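Local atomic coordinates of RND efflux system, outer membrane lipoprotein, NodT family (Burkholderia mallei, PDB entry 6U94), a protein that probably serves as the outer-membrane channel component of an RND-type efflux system, a lipoprotein of the outer membrane factor family. Residues E377-Y388 with A443-A454. Numbering follows the deposited sequence.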
loop_
_atom_site.group_PDB
_atom_site.type_symbol
_atom_site.label_atom_id
_atom_site.label_comp_id
_atom_site.label_asym_id
_atom_site.label_seq_id
_atom_site.Cartn_x
_atom_site.Cartn_y
_atom_site.Cartn_z
ATOM N N GLU A 377 11.285 0.289 9.131
ATOM C CA GLU A 377 10.215 0.525 8.168
ATOM C C GLU A 377 10.061 -0.650 7.210
ATOM O O GLU A 377 8.942 -1.009 6.827
ATOM C CB GLU A 377 10.500 1.811 7.399
ATOM C CG GLU A 377 9.428 2.235 6.432
ATOM C CD GLU A 377 9.717 3.601 5.833
ATOM O OE1 GLU A 377 10.800 3.787 5.232
ATOM O OE2 GLU A 377 8.869 4.498 5.990
ATOM N N VAL A 378 11.179 -1.255 6.803
ATOM C CA VAL A 378 11.112 -2.393 5.895
ATOM C C VAL A 378 10.496 -3.599 6.596
ATOM O O VAL A 378 9.639 -4.291 6.033
ATOM C CB VAL A 378 12.511 -2.710 5.338
ATOM C CG1 VAL A 378 12.528 -4.095 4.700
ATOM C CG2 VAL A 378 12.929 -1.643 4.328
ATOM N N ALA A 379 10.918 -3.866 7.836
ATOM C CA ALA A 379 10.357 -4.985 8.585
ATOM C C ALA A 379 8.870 -4.779 8.853
ATOM O O ALA A 379 8.087 -5.735 8.815
ATOM C CB ALA A 379 11.120 -5.172 9.896
ATOM N N ASP A 380 8.463 -3.532 9.113
ATOM C CA ASP A 380 7.065 -3.258 9.429
ATOM C C ASP A 380 6.161 -3.507 8.227
ATOM O O ASP A 380 5.051 -4.030 8.380
ATOM C CB ASP A 380 6.912 -1.822 9.931
ATOM C CG ASP A 380 7.374 -1.654 11.366
ATOM O OD1 ASP A 380 7.869 -2.639 11.954
ATOM O OD2 ASP A 380 7.238 -0.537 11.909
ATOM N N ASN A 381 6.612 -3.139 7.027
ATOM C CA ASN A 381 5.779 -3.355 5.850
ATOM C C ASN A 381 5.728 -4.825 5.458
ATOM O O ASN A 381 4.730 -5.274 4.885
ATOM C CB ASN A 381 6.280 -2.509 4.682
ATOM C CG ASN A 381 5.823 -1.065 4.771
ATOM O OD1 ASN A 381 4.682 -0.744 4.445
ATOM N ND2 ASN A 381 6.719 -0.183 5.206
ATOM N N LEU A 382 6.788 -5.583 5.745
ATOM C CA LEU A 382 6.756 -7.018 5.499
ATOM C C LEU A 382 5.789 -7.712 6.450
ATOM O O LEU A 382 5.050 -8.617 6.045
ATOM C CB LEU A 382 8.159 -7.605 5.639
ATOM C CG LEU A 382 9.155 -7.349 4.508
ATOM C CD1 LEU A 382 10.573 -7.500 5.034
ATOM C CD2 LEU A 382 8.907 -8.319 3.363
ATOM N N ALA A 383 5.779 -7.298 7.721
ATOM C CA ALA A 383 4.828 -7.860 8.673
ATOM C C ALA A 383 3.408 -7.434 8.338
ATOM O O ALA A 383 2.476 -8.242 8.424
ATOM C CB ALA A 383 5.192 -7.440 10.096
ATOM N N ALA A 384 3.224 -6.170 7.951
ATOM C CA ALA A 384 1.906 -5.697 7.542
ATOM C C ALA A 384 1.347 -6.546 6.410
ATOM O O ALA A 384 0.171 -6.925 6.425
ATOM C CB ALA A 384 1.979 -4.231 7.123
ATOM N N ARG A 385 2.184 -6.860 5.417
ATOM C CA ARG A 385 1.725 -7.696 4.315
ATOM C C ARG A 385 1.349 -9.087 4.799
ATOM O O ARG A 385 0.328 -9.642 4.376
ATOM C CB ARG A 385 2.793 -7.797 3.231
ATOM C CG ARG A 385 2.242 -8.402 1.953
ATOM C CD ARG A 385 3.257 -9.245 1.221
ATOM N NE ARG A 385 2.624 -9.952 0.113
ATOM C CZ ARG A 385 3.285 -10.509 -0.895
ATOM N NH1 ARG A 385 4.608 -10.435 -0.946
ATOM N NH2 ARG A 385 2.619 -11.134 -1.856
ATOM N N ALA A 386 2.174 -9.675 5.671
ATOM C CA ALA A 386 1.875 -10.999 6.202
ATOM C C ALA A 386 0.555 -11.007 6.961
ATOM O O ALA A 386 -0.177 -12.003 6.927
ATOM C CB ALA A 386 3.016 -11.473 7.104
ATOM N N THR A 387 0.232 -9.905 7.643
ATOM C CA THR A 387 -1.061 -9.797 8.310
ATOM C C THR A 387 -2.202 -9.765 7.300
ATOM O O THR A 387 -3.221 -10.444 7.481
ATOM C CB THR A 387 -1.093 -8.546 9.191
ATOM O OG1 THR A 387 -0.165 -8.701 10.270
ATOM C CG2 THR A 387 -2.489 -8.325 9.756
ATOM N N TYR A 388 -2.041 -8.997 6.220
ATOM C CA TYR A 388 -3.106 -8.878 5.231
ATOM C C TYR A 388 -3.342 -10.195 4.498
ATOM O O TYR A 388 -4.490 -10.546 4.207
ATOM C CB TYR A 388 -2.780 -7.763 4.242
ATOM C CG TYR A 388 -2.846 -6.381 4.848
ATOM C CD1 TYR A 388 -3.885 -6.026 5.699
ATOM C CD2 TYR A 388 -1.864 -5.436 4.582
ATOM C CE1 TYR A 388 -3.949 -4.762 6.261
ATOM C CE2 TYR A 388 -1.920 -4.169 5.140
ATOM C CZ TYR A 388 -2.963 -3.836 5.976
ATOM O OH TYR A 388 -3.021 -2.578 6.532
ATOM N N ALA A 443 -5.309 -4.187 0.164
ATOM C CA ALA A 443 -4.339 -3.797 1.180
ATOM C C ALA A 443 -3.045 -4.585 1.032
ATOM O O ALA A 443 -1.950 -4.034 1.214
ATOM C CB ALA A 443 -4.935 -3.990 2.574
ATOM N N GLY A 444 -3.147 -5.875 0.704
ATOM C CA GLY A 444 -1.949 -6.658 0.448
ATOM C C GLY A 444 -1.150 -6.128 -0.727
ATOM O O GLY A 444 0.080 -6.054 -0.673
ATOM N N LEU A 445 -1.840 -5.747 -1.805
ATOM C CA LEU A 445 -1.159 -5.142 -2.944
ATOM C C LEU A 445 -0.565 -3.793 -2.566
ATOM O O LEU A 445 0.597 -3.502 -2.876
ATOM C CB LEU A 445 -2.129 -4.994 -4.115
ATOM C CG LEU A 445 -2.754 -6.290 -4.635
ATOM C CD1 LEU A 445 -3.736 -5.999 -5.758
ATOM C CD2 LEU A 445 -1.669 -7.249 -5.097
ATOM N N THR A 446 -1.355 -2.958 -1.882
ATOM C CA THR A 446 -0.882 -1.644 -1.464
ATOM C C THR A 446 0.387 -1.748 -0.628
ATOM O O THR A 446 1.322 -0.957 -0.804
ATOM C CB THR A 446 -1.980 -0.919 -0.682
ATOM O OG1 THR A 446 -3.064 -0.601 -1.561
ATOM C CG2 THR A 446 -1.447 0.367 -0.050
ATOM N N SER A 447 0.444 -2.724 0.279
ATOM C CA SER A 447 1.615 -2.856 1.137
ATOM C C SER A 447 2.837 -3.330 0.359
ATOM O O SER A 447 3.969 -3.059 0.773
ATOM C CB SER A 447 1.321 -3.809 2.294
ATOM O OG SER A 447 1.736 -5.120 1.976
ATOM N N ARG A 448 2.636 -4.046 -0.750
ATOM C CA ARG A 448 3.764 -4.397 -1.609
ATOM C C ARG A 448 4.284 -3.167 -2.340
ATOM O O ARG A 448 5.496 -3.020 -2.544
ATOM C CB ARG A 448 3.352 -5.484 -2.601
ATOM C CG ARG A 448 2.946 -6.793 -1.933
ATOM C CD ARG A 448 2.066 -7.646 -2.828
ATOM N NE ARG A 448 2.784 -8.170 -3.986
ATOM C CZ ARG A 448 2.346 -9.181 -4.731
ATOM N NH1 ARG A 448 1.198 -9.777 -4.431
ATOM N NH2 ARG A 448 3.055 -9.603 -5.768
ATOM N N VAL A 449 3.378 -2.274 -2.743
ATOM C CA VAL A 449 3.777 -1.007 -3.345
ATOM C C VAL A 449 4.576 -0.178 -2.349
ATOM O O VAL A 449 5.601 0.421 -2.699
ATOM C CB VAL A 449 2.535 -0.251 -3.851
ATOM C CG1 VAL A 449 2.881 1.203 -4.161
ATOM C CG2 VAL A 449 1.965 -0.942 -5.079
ATOM N N THR A 450 4.132 -0.143 -1.091
ATOM C CA THR A 450 4.849 0.618 -0.075
ATOM C C THR A 450 6.218 0.012 0.211
ATOM O O THR A 450 7.192 0.741 0.439
ATOM C CB THR A 450 4.022 0.696 1.206
ATOM O OG1 THR A 450 2.702 1.150 0.889
ATOM C CG2 THR A 450 4.659 1.666 2.190
ATOM N N LEU A 451 6.317 -1.319 0.199
ATOM C CA LEU A 451 7.615 -1.956 0.377
ATOM C C LEU A 451 8.547 -1.671 -0.796
ATOM O O LEU A 451 9.766 -1.567 -0.608
ATOM C CB LEU A 451 7.440 -3.461 0.569
ATOM C CG LEU A 451 8.720 -4.270 0.802
ATOM C CD1 LEU A 451 9.486 -3.754 2.016
ATOM C CD2 LEU A 451 8.393 -5.747 0.949
ATOM N N TYR A 452 8.000 -1.544 -2.009
ATOM C CA TYR A 452 8.815 -1.118 -3.142
ATOM C C TYR A 452 9.483 0.227 -2.871
ATOM O O TYR A 452 10.614 0.459 -3.311
ATOM C CB TYR A 452 7.961 -1.036 -4.410
ATOM C CG TYR A 452 8.599 -0.214 -5.512
ATOM C CD1 TYR A 452 8.308 1.138 -5.657
ATOM C CD2 TYR A 452 9.496 -0.789 -6.403
ATOM C CE1 TYR A 452 8.898 1.895 -6.659
ATOM C CE2 TYR A 452 10.086 -0.043 -7.406
ATOM C CZ TYR A 452 9.784 1.299 -7.531
ATOM O OH TYR A 452 10.365 2.048 -8.529
ATOM N N LYS A 453 8.795 1.123 -2.160
ATOM C CA LYS A 453 9.360 2.427 -1.833
ATOM C C LYS A 453 10.382 2.332 -0.706
ATOM O O LYS A 453 11.485 2.881 -0.810
ATOM C CB LYS A 453 8.244 3.396 -1.453
ATOM C CG LYS A 453 7.262 3.664 -2.571
ATOM C CD LYS A 453 6.466 4.919 -2.285
ATOM C CE LYS A 453 5.326 4.646 -1.317
ATOM N NZ LYS A 453 4.480 5.859 -1.124
ATOM N N ALA A 454 10.031 1.634 0.379
ATOM C CA ALA A 454 10.910 1.550 1.542
ATOM C C ALA A 454 12.250 0.904 1.215
ATOM O O ALA A 454 13.223 1.120 1.946
ATOM C CB ALA A 454 10.217 0.782 2.672
#
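Tyr388 lays one ring face over the methyl of Ala443, whose CB stands 3.7 Å from the ring centroid and almost on its normal, a textbook CH-pi contact. A turn along, the Arg385 chain runs past Ser447, with OG 3.1 Å from Arg385 CB, and its guanidinium stacks off-centre on that of Arg448, NH2 over the rim of the other's face and Arg448 CD against its own. The two planes are tilted 28° apart, and Arg385 NH2 comes 3.2 Å from Arg448 NH1; both are donors, so this approach is no hydrogen bond. At the other end Leu451 sends CD2 to Leu382 CD2 (3.6 Å) and CD1 to Val378 CG1, while Val378 CG2 rests on the methyl of Ala454. Between these groups Asn381 turns OD1 onto Thr450 CG2.

Second-shell bonds set the polar groups. Asn381 ND2 bonds back to Glu377 O (2.9 Å), which helps hold the amide's rotation and leaves OD1 against Thr450, and Ser447 OG turns back to Gly444 O. Arg385 swings CG away from its own N (chi1 -168°) and bends at chi2, bringing the guanidinium over Arg448; NH1 and NE form salt bridges with Glu269 and Glu389. Glu377 pairs with Arg282, which also binds Ala454 O.

The segments, on helices 362-415 and 421-454, run antiparallel (166°), their axes 8.8 Å apart at closest approach, consistent with the antiparallel helix pairs of the trimeric barrel in outer membrane factors. Apolar contacts, the CH-pi contact and the arginine stack join them, and Glu269 and Glu389 probably offset the like charges of the arginine pair.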